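Local coordinates for protein galactose-binding lectin (Arachis hypogaea, PDB 2DVG) that binds D-galactose specifically, as a homotetrameric, metal-containing lectin of the leguminous family from peanut, at residues Asp83-Phe88 with Gln216-Arg221; Gln33-Asn38 with Phe206-Ser211; Glu121-Ser126 with Thr135-Ile140. One frame throughout, in Å; residues are numbered along the deposited sequence.

In the fold
Three buried contacts lie at the galactose end of the legume-lectin sandwich. Contact 1 is deepest, its centre about 7 Å from that of the chain, and packs strand 84-91 of the seven-stranded sheet on strand 217-229 of the other sheet. Contacts 2 and 3 lie about 12 Å out and use neighbours of strand 84-91: strand 201-209, covered on its inner side by the 33-38 loop, and strand 117-123, paired within the sheet with 137-141. Their chemistry differs accordingly. Contact 2 is apolar packing, contact 1 adds to such packing a histidine edge that accepts a weak backbone hydrogen bond, and contact 3 combines backbone hydrogen bonding with two metals. Each sends one residue to the sugar: Asp83, Ser211 and Tyr125.

Contact 1. Residues Asp83-Phe88 with Gln216-Arg221; sequences DGIIFF and QIHLIR. With GLA (alpha-D-galactopyranose), chain F.
The His218 imidazole turns its edge to the 83-88 segment: Gly84 N, Asp83 N and Ile85 CG1 all sit near the ring plane, around NE2 and CD2. A chi1 of -61° sets His218 CG beside its own backbone N, opposite the carbonyl carbon, and brings that edge to Gly84. Gly84 N gives NE2 a weak hydrogen bond, 3.1 Å long and bent to 131° at the hydrogen. The other ring nitrogen, ND1, is hydrogen-bonded to Thr35 OG1, so both nitrogens have a partner. Ile85 CG1 reaches His218 CD2 at 3.5 Å, and further along the strand Ile85 CG2 meets Ile220 CD1 at 4.0 Å. This is packing between the two sheets of the legume-lectin sandwich: the N-to-C directions of strands 84-88 and 217-221 differ by 32°, with the axes 7.9 Å apart at their closest. Asp83 leaves its backbone away from the opposing strand, and its carboxylate, the second flat group, lies in the sugar site. OD1 accepts from galactose O3 at 2.9 Å and OD2 from O4 at 2.6 Å. A cis peptide bond precedes Asp83, and Gly84 follows with a backbone shape suited to glycine. Asn127, a calcium ligand, touches the Asp83 side chain.

Contact 2. Residues Gln33-Asn38 with Phe206-Ser211; sequences QLTNLN and FSASGS. With GLA (alpha-D-galactopyranose), chain F.
Leu34 and Thr35 belong to the loop that leaves strand 32-33 and lies over the inner face of strand 201-209, a member of the seven-stranded sheet in the legume-lectin sandwich; two residues past its end that strand delivers Ser211 to the galactose site. The packing centres on Ala208, whose CB fits against the Leu34 side chain, 3.5 Å from Leu34 CB. Leu34 then spreads its two methyls back along the strand. CD1 stays beside the Ala208 methyl and approaches Phe206 CB at 4.3 Å, while CD2 rests by the backbone, 3.6 Å from Phe206 O. Ile220 of strand 217-229 packs against both Leu34 and Phe206. The Phe206 ring itself leads away from the loop, to an edge-to-face meeting with Phe69 and another with Trp223. Thr35 splits its two branches between different jobs. With chi1 at 53°, OG1 falls between its own backbone N and carbonyl carbon and serves the histidine of strand 217-229, His218, and the methyl CG2 settles on the strand beside the Ala208 carbonyl. At the far end Ser211 OG lies 2.5 Å from galactose O4, a very short hydrogen bond whose length deserves caution.

Contact 3. Residues Glu121-Ser126 with Thr135-Ile140; sequences EFDTYS and TDHVGI. With MN (manganese (II) ion), chain H; CA (calcium ion), chain G; GLA (alpha-D-galactopyranose), chain F.
Asp123 reaches across to His137 with its first side-chain atom: CB lies over one face of the imidazole, 3.5 Å from the ring centroid and 28° off the normal, a CH-pi contact displaced toward the rim. Beyond it CG carries the carboxylate alongside the ring, the two planes only 17° apart. At the tip the oxygens divide. OD1 binds the calcium ion at 2.6 Å and accepts a weak hydrogen bond from Tyr125 N. OD2 makes a longer calcium bond of 2.9 Å and accepts a hydrogen bond from a water bound to manganese. Asp123 also serves the manganese, though in this model its OD2 stays 2.9 Å from the ion, longer than the other bonds. Manganese is gripped by Glu121 OE2 at 2.3 Å and by His137 NE2 at 2.5 Å, the metal lying in the imidazole plane. His137 chi1 of 61° sets the ring between its backbone N and carbonyl carbon, from where NE2 reaches the metal; ND1 donates to Thr135 O (2.9 Å), which helps fix the rotation. Asp132 bridges both ions; Asn127 and the Tyr125 carbonyl add to the calcium shell. This paired site is the hallmark of legume lectins and adjoins the sugar pocket: the Tyr125 ring lays one face against galactose C5, and Tyr125 OH receives a weak hydrogen bond from galactose O1. Behind the metals, Glu121 and Gly139 exchange two backbone hydrogen bonds as an antiparallel pair, and Asp123 and His137 do the same, the Asp123 N bond being weak. Between them, on the other sheet face, Phe122 CD1 meets Val138 CG2 at 3.9 Å in the non-hydrogen-bonded pair. There Phe122 packs on Phe71 and Met73 of strand 64-74, while strand 117-123 lies between 84-91 and 137-141, with 149-152 beyond.

Contact 1. Residues Asp83-Phe88 with Gln216-Arg221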
loop_
_atom_site.group_PDB
_atom_site.type_symbol
_atom_site.label_atom_id
_atom_site.label_comp_id
_atom_site.label_asym_id
_atom_site.label_seq_id
_atom_site.Cartn_x
_atom_site.Cartn_y
_atom_site.Cartn_z
ATOM N N ASP A 83 17.009 -17.129 -25.561
ATOM C CA ASP A 83 16.140 -16.462 -26.533
ATOM C C ASP A 83 15.407 -15.198 -26.032
ATOM O O ASP A 83 15.089 -14.303 -26.818
ATOM C CB ASP A 83 15.108 -17.468 -27.062
ATOM C CG ASP A 83 15.559 -18.159 -28.335
ATOM O OD1 ASP A 83 15.169 -17.721 -29.435
ATOM O OD2 ASP A 83 16.316 -19.141 -28.243
ATOM N N GLY A 84 15.121 -15.123 -24.735
ATOM C CA GLY A 84 14.430 -13.943 -24.241
ATOM C C GLY A 84 13.477 -14.129 -23.077
ATOM O O GLY A 84 13.370 -15.207 -22.511
ATOM N N ILE A 85 12.779 -13.057 -22.729
ATOM C CA ILE A 85 11.840 -13.072 -21.622
ATOM C C ILE A 85 10.501 -12.453 -22.005
ATOM O O ILE A 85 10.456 -11.396 -22.644
ATOM C CB ILE A 85 12.394 -12.281 -20.428
ATOM C CG1 ILE A 85 13.702 -12.906 -19.953
ATOM C CG2 ILE A 85 11.380 -12.258 -19.303
ATOM C CD1 ILE A 85 14.259 -12.271 -18.700
ATOM N N ILE A 86 9.412 -13.101 -21.598
ATOM C CA ILE A 86 8.079 -12.591 -21.886
ATOM C C ILE A 86 7.189 -12.538 -20.644
ATOM O O ILE A 86 7.142 -13.482 -19.842
ATOM C CB ILE A 86 7.367 -13.442 -22.962
ATOM C CG1 ILE A 86 6.075 -12.747 -23.406
ATOM C CG2 ILE A 86 7.034 -14.820 -22.403
ATOM C CD1 ILE A 86 5.395 -13.399 -24.591
ATOM N N PHE A 87 6.503 -11.409 -20.492
ATOM C CA PHE A 87 5.570 -11.188 -19.394
ATOM C C PHE A 87 4.236 -11.501 -20.039
ATOM O O PHE A 87 3.908 -10.922 -21.069
ATOM C CB PHE A 87 5.600 -9.725 -18.952
ATOM C CG PHE A 87 4.442 -9.330 -18.081
ATOM C CD1 PHE A 87 4.327 -9.816 -16.783
ATOM C CD2 PHE A 87 3.463 -8.465 -18.560
ATOM C CE1 PHE A 87 3.255 -9.445 -15.974
ATOM C CE2 PHE A 87 2.387 -8.086 -17.760
ATOM C CZ PHE A 87 2.284 -8.576 -16.466
ATOM N N PHE A 88 3.455 -12.393 -19.448
ATOM C CA PHE A 88 2.205 -12.753 -20.097
ATOM C C PHE A 88 1.030 -13.045 -19.205
ATOM O O PHE A 88 1.171 -13.291 -18.010
ATOM C CB PHE A 88 2.432 -13.976 -20.975
ATOM C CG PHE A 88 2.747 -15.224 -20.189
ATOM C CD1 PHE A 88 3.900 -15.301 -19.413
ATOM C CD2 PHE A 88 1.873 -16.301 -20.193
ATOM C CE1 PHE A 88 4.166 -16.430 -18.654
ATOM C CE2 PHE A 88 2.132 -17.430 -19.439
ATOM C CZ PHE A 88 3.276 -17.496 -18.669
ATOM N N GLN A 216 21.392 -18.443 -22.339
ATOM C CA GLN A 216 21.798 -17.233 -21.629
ATOM C C GLN A 216 21.029 -17.155 -20.325
ATOM O O GLN A 216 19.972 -17.776 -20.177
ATOM C CB GLN A 216 21.494 -15.977 -22.441
ATOM C CG GLN A 216 20.024 -15.624 -22.469
ATOM C CD GLN A 216 19.727 -14.394 -23.292
ATOM O OE1 GLN A 216 18.576 -14.142 -23.632
ATOM N NE2 GLN A 216 20.760 -13.618 -23.613
ATOM N N ILE A 217 21.556 -16.379 -19.385
ATOM C CA ILE A 217 20.911 -16.230 -18.093
ATOM C C ILE A 217 19.732 -15.257 -18.164
ATOM O O ILE A 217 19.873 -14.113 -18.612
ATOM C CB ILE A 217 21.915 -15.741 -17.041
ATOM C CG1 ILE A 217 23.134 -16.667 -17.028
ATOM C CG2 ILE A 217 21.253 -15.710 -15.667
ATOM C CD1 ILE A 217 24.311 -16.156 -16.201
ATOM N N HIS A 218 18.566 -15.734 -17.740
ATOM C CA HIS A 218 17.355 -14.930 -17.729
ATOM C C HIS A 218 16.956 -14.811 -16.282
ATOM O O HIS A 218 16.556 -15.794 -15.670
ATOM C CB HIS A 218 16.224 -15.616 -18.493
ATOM C CG HIS A 218 16.521 -15.863 -19.937
ATOM N ND1 HIS A 218 17.158 -17.000 -20.381
ATOM C CD2 HIS A 218 16.237 -15.134 -21.042
ATOM C CE1 HIS A 218 17.250 -16.964 -21.698
ATOM N NE2 HIS A 218 16.699 -15.842 -22.124
ATOM N N LEU A 219 17.060 -13.608 -15.733
ATOM C CA LEU A 219 16.718 -13.390 -14.329
ATOM C C LEU A 219 15.577 -12.402 -14.132
ATOM O O LEU A 219 15.519 -11.363 -14.790
ATOM C CB LEU A 219 17.941 -12.865 -13.568
ATOM C CG LEU A 219 19.235 -13.679 -13.607
ATOM C CD1 LEU A 219 20.395 -12.772 -13.279
ATOM C CD2 LEU A 219 19.159 -14.846 -12.625
ATOM N N ILE A 220 14.670 -12.736 -13.224
ATOM C CA ILE A 220 13.556 -11.849 -12.896
ATOM C C ILE A 220 13.877 -11.316 -11.491
ATOM O O ILE A 220 13.893 -12.074 -10.511
ATOM C CB ILE A 220 12.216 -12.610 -12.897
ATOM C CG1 ILE A 220 11.891 -13.074 -14.318
ATOM C CG2 ILE A 220 11.112 -11.713 -12.378
ATOM C CD1 ILE A 220 11.608 -11.932 -15.288
ATOM N N ARG A 221 14.148 -10.014 -11.408
ATOM C CA ARG A 221 14.535 -9.378 -10.147
ATOM C C ARG A 221 13.433 -8.878 -9.208
ATOM O O ARG A 221 13.508 -9.101 -8.003
ATOM C CB ARG A 221 15.517 -8.247 -10.444
ATOM C CG ARG A 221 16.808 -8.735 -11.059
ATOM C CD ARG A 221 17.523 -7.618 -11.787
ATOM N NE ARG A 221 17.927 -6.528 -10.905
ATOM C CZ ARG A 221 18.877 -6.629 -9.983
ATOM N NH1 ARG A 221 19.524 -7.780 -9.816
ATOM N NH2 ARG A 221 19.194 -5.577 -9.238
HETATM C C1 GLA F . 17.980 -21.718 -33.241
HETATM C C2 GLA F . 16.666 -21.589 -32.460
HETATM C C3 GLA F . 16.505 -20.161 -31.931
HETATM C C4 GLA F . 17.754 -19.718 -31.151
HETATM C C5 GLA F . 19.031 -19.989 -31.966
HETATM C C6 GLA F . 20.296 -19.719 -31.184
HETATM O O1 GLA F . 18.279 -21.318 -34.531
HETATM O O2 GLA F . 15.563 -21.914 -33.293
HETATM O O3 GLA F . 15.361 -20.096 -31.094
HETATM O O4 GLA F . 17.824 -20.391 -29.904
HETATM O O5 GLA F . 19.082 -21.372 -32.393
HETATM O O6 GLA F . 21.412 -19.610 -32.056
#

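Contact 2. Residues Gln33-Asn38 with Phe206-Ser211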
loop_
_atom_site.group_PDB
_atom_site.type_symbol
_atom_site.label_atom_id
_atom_site.label_comp_id
_atom_site.label_asym_id
_atom_site.label_seq_id
_atom_site.Cartn_x
_atom_site.Cartn_y
_atom_site.Cartn_z
ATOM N N GLN A 33 15.734 -17.485 -11.579
ATOM C CA GLN A 33 16.445 -17.777 -12.812
ATOM C C GLN A 33 15.473 -18.646 -13.603
ATOM O O GLN A 33 15.115 -19.745 -13.181
ATOM C CB GLN A 33 17.756 -18.511 -12.524
ATOM C CG GLN A 33 18.575 -18.799 -13.767
ATOM C CD GLN A 33 19.985 -19.257 -13.456
ATOM O OE1 GLN A 33 20.556 -20.066 -14.184
ATOM N NE2 GLN A 33 20.560 -18.729 -12.381
ATOM N N LEU A 34 15.032 -18.130 -14.743
ATOM C CA LEU A 34 14.062 -18.821 -15.577
ATOM C C LEU A 34 14.550 -20.009 -16.420
ATOM O O LEU A 34 13.771 -20.899 -16.741
ATOM C CB LEU A 34 13.367 -17.792 -16.479
ATOM C CG LEU A 34 12.412 -16.791 -15.812
ATOM C CD1 LEU A 34 12.231 -15.601 -16.725
ATOM C CD2 LEU A 34 11.067 -17.439 -15.525
ATOM N N THR A 35 15.824 -20.045 -16.782
ATOM C CA THR A 35 16.289 -21.158 -17.593
ATOM C C THR A 35 17.515 -21.872 -17.045
ATOM O O THR A 35 18.328 -21.279 -16.336
ATOM C CB THR A 35 16.579 -20.699 -19.028
ATOM O OG1 THR A 35 17.471 -19.579 -19.001
ATOM C CG2 THR A 35 15.291 -20.296 -19.718
ATOM N N ASN A 36 17.620 -23.160 -17.373
ATOM C CA ASN A 36 18.737 -24.006 -16.958
ATOM C C ASN A 36 19.785 -23.974 -18.078
ATOM O O ASN A 36 19.539 -24.456 -19.188
ATOM C CB ASN A 36 18.241 -25.432 -16.732
ATOM C CG ASN A 36 19.347 -26.377 -16.329
ATOM O OD1 ASN A 36 20.324 -26.551 -17.055
ATOM N ND2 ASN A 36 19.200 -26.998 -15.168
ATOM N N LEU A 37 20.949 -23.404 -17.780
ATOM C CA LEU A 37 22.028 -23.257 -18.759
ATOM C C LEU A 37 22.614 -24.545 -19.313
ATOM O O LEU A 37 23.115 -24.564 -20.439
ATOM C CB LEU A 37 23.165 -22.412 -18.170
ATOM C CG LEU A 37 22.885 -20.932 -17.906
ATOM C CD1 LEU A 37 21.636 -20.775 -17.072
ATOM C CD2 LEU A 37 24.080 -20.322 -17.191
ATOM N N ASN A 38 22.562 -25.619 -18.533
ATOM C CA ASN A 38 23.112 -26.884 -18.991
ATOM C C ASN A 38 22.082 -27.790 -19.655
ATOM O O ASN A 38 22.376 -28.949 -19.951
ATOM C CB ASN A 38 23.798 -27.606 -17.830
ATOM C CG ASN A 38 25.072 -26.917 -17.396
ATOM N N PHE A 206 6.098 -14.725 -15.733
ATOM C CA PHE A 206 7.225 -14.569 -16.644
ATOM C C PHE A 206 7.695 -15.898 -17.232
ATOM O O PHE A 206 7.642 -16.935 -16.569
ATOM C CB PHE A 206 8.374 -13.894 -15.902
ATOM C CG PHE A 206 8.068 -12.486 -15.491
ATOM C CD1 PHE A 206 8.084 -11.457 -16.428
ATOM C CD2 PHE A 206 7.694 -12.196 -14.181
ATOM C CE1 PHE A 206 7.728 -10.169 -16.070
ATOM C CE2 PHE A 206 7.333 -10.898 -13.810
ATOM C CZ PHE A 206 7.349 -9.887 -14.758
ATOM N N SER A 207 8.147 -15.862 -18.481
ATOM C CA SER A 207 8.633 -17.061 -19.158
ATOM C C SER A 207 9.912 -16.772 -19.946
ATOM O O SER A 207 10.130 -15.648 -20.404
ATOM C CB SER A 207 7.557 -17.598 -20.100
ATOM O OG SER A 207 7.994 -18.767 -20.765
ATOM N N ALA A 208 10.756 -17.790 -20.089
ATOM C CA ALA A 208 12.018 -17.659 -20.817
ATOM C C ALA A 208 12.467 -19.012 -21.369
ATOM O O ALA A 208 12.160 -20.066 -20.795
ATOM C CB ALA A 208 13.109 -17.081 -19.898
ATOM N N SER A 209 13.200 -18.984 -22.477
ATOM C CA SER A 209 13.666 -20.220 -23.075
ATOM C C SER A 209 14.946 -20.074 -23.881
ATOM O O SER A 209 15.364 -18.967 -24.235
ATOM C CB SER A 209 12.578 -20.805 -23.976
ATOM O OG SER A 209 12.316 -19.950 -25.072
ATOM N N GLY A 210 15.552 -21.218 -24.169
ATOM C CA GLY A 210 16.772 -21.265 -24.946
ATOM C C GLY A 210 16.711 -22.494 -25.838
ATOM O O GLY A 210 15.704 -23.208 -25.848
ATOM N N SER A 211 17.775 -22.746 -26.591
ATOM C CA SER A 211 17.817 -23.900 -27.474
ATOM C C SER A 211 19.086 -24.699 -27.205
ATOM O O SER A 211 19.728 -24.529 -26.170
ATOM C CB SER A 211 17.778 -23.441 -28.932
ATOM O OG SER A 211 18.843 -22.554 -29.225
HETATM C C1 GLA F . 17.980 -21.718 -33.241
HETATM C C2 GLA F . 16.666 -21.589 -32.460
HETATM C C3 GLA F . 16.505 -20.161 -31.931
HETATM C C4 GLA F . 17.754 -19.718 -31.151
HETATM C C5 GLA F . 19.031 -19.989 -31.966
HETATM C C6 GLA F . 20.296 -19.719 -31.184
HETATM O O1 GLA F . 18.279 -21.318 -34.531
HETATM O O2 GLA F . 15.563 -21.914 -33.293
HETATM O O3 GLA F . 15.361 -20.096 -31.094
HETATM O O4 GLA F . 17.824 -20.391 -29.904
HETATM O O5 GLA F . 19.082 -21.372 -32.393
HETATM O O6 GLA F . 21.412 -19.610 -32.056
#

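Contact 3. Residues Glu121-Ser126 with Thr135-Ile140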
loop_
_atom_site.group_PDB
_atom_site.type_symbol
_atom_site.label_atom_id
_atom_site.label_comp_id
_atom_site.label_asym_id
_atom_site.label_seq_id
_atom_site.Cartn_x
_atom_site.Cartn_y
_atom_site.Cartn_z
ATOM N N GLU A 121 7.025 -9.334 -24.969
ATOM C CA GLU A 121 8.254 -10.081 -25.123
ATOM C C GLU A 121 9.497 -9.197 -25.234
ATOM O O GLU A 121 9.447 -8.059 -25.719
ATOM C CB GLU A 121 8.163 -10.971 -26.353
ATOM C CG GLU A 121 8.295 -10.222 -27.656
ATOM C CD GLU A 121 8.358 -11.161 -28.832
ATOM O OE1 GLU A 121 7.327 -11.783 -29.136
ATOM O OE2 GLU A 121 9.435 -11.289 -29.442
ATOM N N PHE A 122 10.614 -9.756 -24.781
ATOM C CA PHE A 122 11.905 -9.088 -24.802
ATOM C C PHE A 122 12.835 -10.020 -25.555
ATOM O O PHE A 122 13.690 -10.682 -24.977
ATOM C CB PHE A 122 12.346 -8.855 -23.366
ATOM C CG PHE A 122 11.376 -8.017 -22.598
ATOM C CD1 PHE A 122 11.406 -6.628 -22.702
ATOM C CD2 PHE A 122 10.358 -8.614 -21.854
ATOM C CE1 PHE A 122 10.433 -5.845 -22.083
ATOM C CE2 PHE A 122 9.377 -7.837 -21.229
ATOM C CZ PHE A 122 9.417 -6.451 -21.346
ATOM N N ASP A 123 12.628 -10.050 -26.867
ATOM C CA ASP A 123 13.352 -10.910 -27.794
ATOM C C ASP A 123 14.803 -10.519 -28.064
ATOM O O ASP A 123 15.089 -9.392 -28.467
ATOM C CB ASP A 123 12.578 -10.946 -29.109
ATOM C CG ASP A 123 12.503 -12.326 -29.704
ATOM O OD1 ASP A 123 13.562 -12.962 -29.871
ATOM O OD2 ASP A 123 11.383 -12.774 -30.010
ATOM N N THR A 124 15.709 -11.475 -27.873
ATOM C CA THR A 124 17.136 -11.244 -28.082
ATOM C C THR A 124 17.758 -12.073 -29.202
ATOM O O THR A 124 18.978 -12.125 -29.322
ATOM C CB THR A 124 17.936 -11.538 -26.824
ATOM O OG1 THR A 124 18.083 -12.957 -26.683
ATOM C CG2 THR A 124 17.232 -10.963 -25.606
ATOM N N TYR A 125 16.925 -12.742 -29.991
ATOM C CA TYR A 125 17.388 -13.532 -31.130
ATOM C C TYR A 125 16.286 -13.478 -32.187
ATOM O O TYR A 125 15.109 -13.637 -31.871
ATOM C CB TYR A 125 17.678 -14.981 -30.733
ATOM C CG TYR A 125 18.061 -15.853 -31.909
ATOM C CD1 TYR A 125 17.095 -16.312 -32.803
ATOM C CD2 TYR A 125 19.389 -16.189 -32.153
ATOM C CE1 TYR A 125 17.437 -17.080 -33.908
ATOM C CE2 TYR A 125 19.745 -16.960 -33.260
ATOM C CZ TYR A 125 18.760 -17.402 -34.134
ATOM O OH TYR A 125 19.092 -18.168 -35.231
ATOM N N SER A 126 16.673 -13.256 -33.438
ATOM C CA SER A 126 15.717 -13.127 -34.527
ATOM C C SER A 126 15.269 -14.418 -35.206
ATOM O O SER A 126 16.002 -14.990 -36.011
ATOM C CB SER A 126 16.290 -12.181 -35.570
ATOM O OG SER A 126 15.488 -12.178 -36.730
ATOM N N THR A 135 16.792 -7.009 -35.289
ATOM C CA THR A 135 17.518 -6.627 -34.075
ATOM C C THR A 135 16.734 -6.969 -32.823
ATOM O O THR A 135 15.545 -7.280 -32.898
ATOM C CB THR A 135 17.775 -5.115 -34.034
ATOM O OG1 THR A 135 16.565 -4.439 -33.676
ATOM C CG2 THR A 135 18.223 -4.617 -35.382
ATOM N N ASP A 136 17.394 -6.907 -31.668
ATOM C CA ASP A 136 16.704 -7.179 -30.417
ATOM C C ASP A 136 15.442 -6.324 -30.486
ATOM O O ASP A 136 15.417 -5.314 -31.193
ATOM C CB ASP A 136 17.560 -6.768 -29.218
ATOM C CG ASP A 136 18.810 -7.602 -29.083
ATOM O OD1 ASP A 136 18.711 -8.836 -29.222
ATOM O OD2 ASP A 136 19.891 -7.035 -28.828
ATOM N N HIS A 137 14.394 -6.715 -29.767
ATOM C CA HIS A 137 13.152 -5.960 -29.835
ATOM C C HIS A 137 12.128 -6.344 -28.788
ATOM O O HIS A 137 12.157 -7.455 -28.256
ATOM C CB HIS A 137 12.515 -6.161 -31.204
ATOM C CG HIS A 137 12.168 -7.590 -31.498
ATOM N ND1 HIS A 137 13.115 -8.531 -31.840
ATOM C CD2 HIS A 137 10.983 -8.244 -31.466
ATOM C CE1 HIS A 137 12.529 -9.703 -32.005
ATOM N NE2 HIS A 137 11.236 -9.556 -31.784
ATOM N N VAL A 138 11.217 -5.415 -28.508
ATOM C CA VAL A 138 10.139 -5.659 -27.556
ATOM C C VAL A 138 8.867 -5.778 -28.388
ATOM O O VAL A 138 8.733 -5.107 -29.408
ATOM C CB VAL A 138 9.978 -4.501 -26.552
ATOM C CG1 VAL A 138 8.884 -4.830 -25.549
ATOM C CG2 VAL A 138 11.282 -4.265 -25.826
ATOM N N GLY A 139 7.943 -6.634 -27.971
ATOM C CA GLY A 139 6.725 -6.775 -28.742
ATOM C C GLY A 139 5.482 -7.139 -27.958
ATOM O O GLY A 139 5.556 -7.681 -26.859
ATOM N N ILE A 140 4.330 -6.815 -28.531
ATOM C CA ILE A 140 3.049 -7.127 -27.922
ATOM C C ILE A 140 2.551 -8.363 -28.653
ATOM O O ILE A 140 2.246 -8.296 -29.844
ATOM C CB ILE A 140 2.033 -5.996 -28.141
ATOM C CG1 ILE A 140 2.637 -4.661 -27.705
ATOM C CG2 ILE A 140 0.755 -6.286 -27.377
ATOM C CD1 ILE A 140 3.091 -4.619 -26.263
HETATM MN MN MN H . 9.564 -11.423 -31.746
HETATM CA CA CA G . 12.728 -14.752 -31.603
HETATM C C1 GLA F . 17.980 -21.718 -33.241
HETATM C C2 GLA F . 16.666 -21.589 -32.460
HETATM C C3 GLA F . 16.505 -20.161 -31.931
HETATM C C4 GLA F . 17.754 -19.718 -31.151
HETATM C C5 GLA F . 19.031 -19.989 -31.966
HETATM C C6 GLA F . 20.296 -19.719 -31.184
HETATM O O1 GLA F . 18.279 -21.318 -34.531
HETATM O O2 GLA F . 15.563 -21.914 -33.293
HETATM O O3 GLA F . 15.361 -20.096 -31.094
HETATM O O4 GLA F . 17.824 -20.391 -29.904
HETATM O O5 GLA F . 19.082 -21.372 -32.393
HETATM O O6 GLA F . 21.412 -19.610 -32.056
HETATM O O HOH W 1 9.085 -13.601 -30.962
HETATM O O HOH W 2 14.313 -15.441 -29.553
#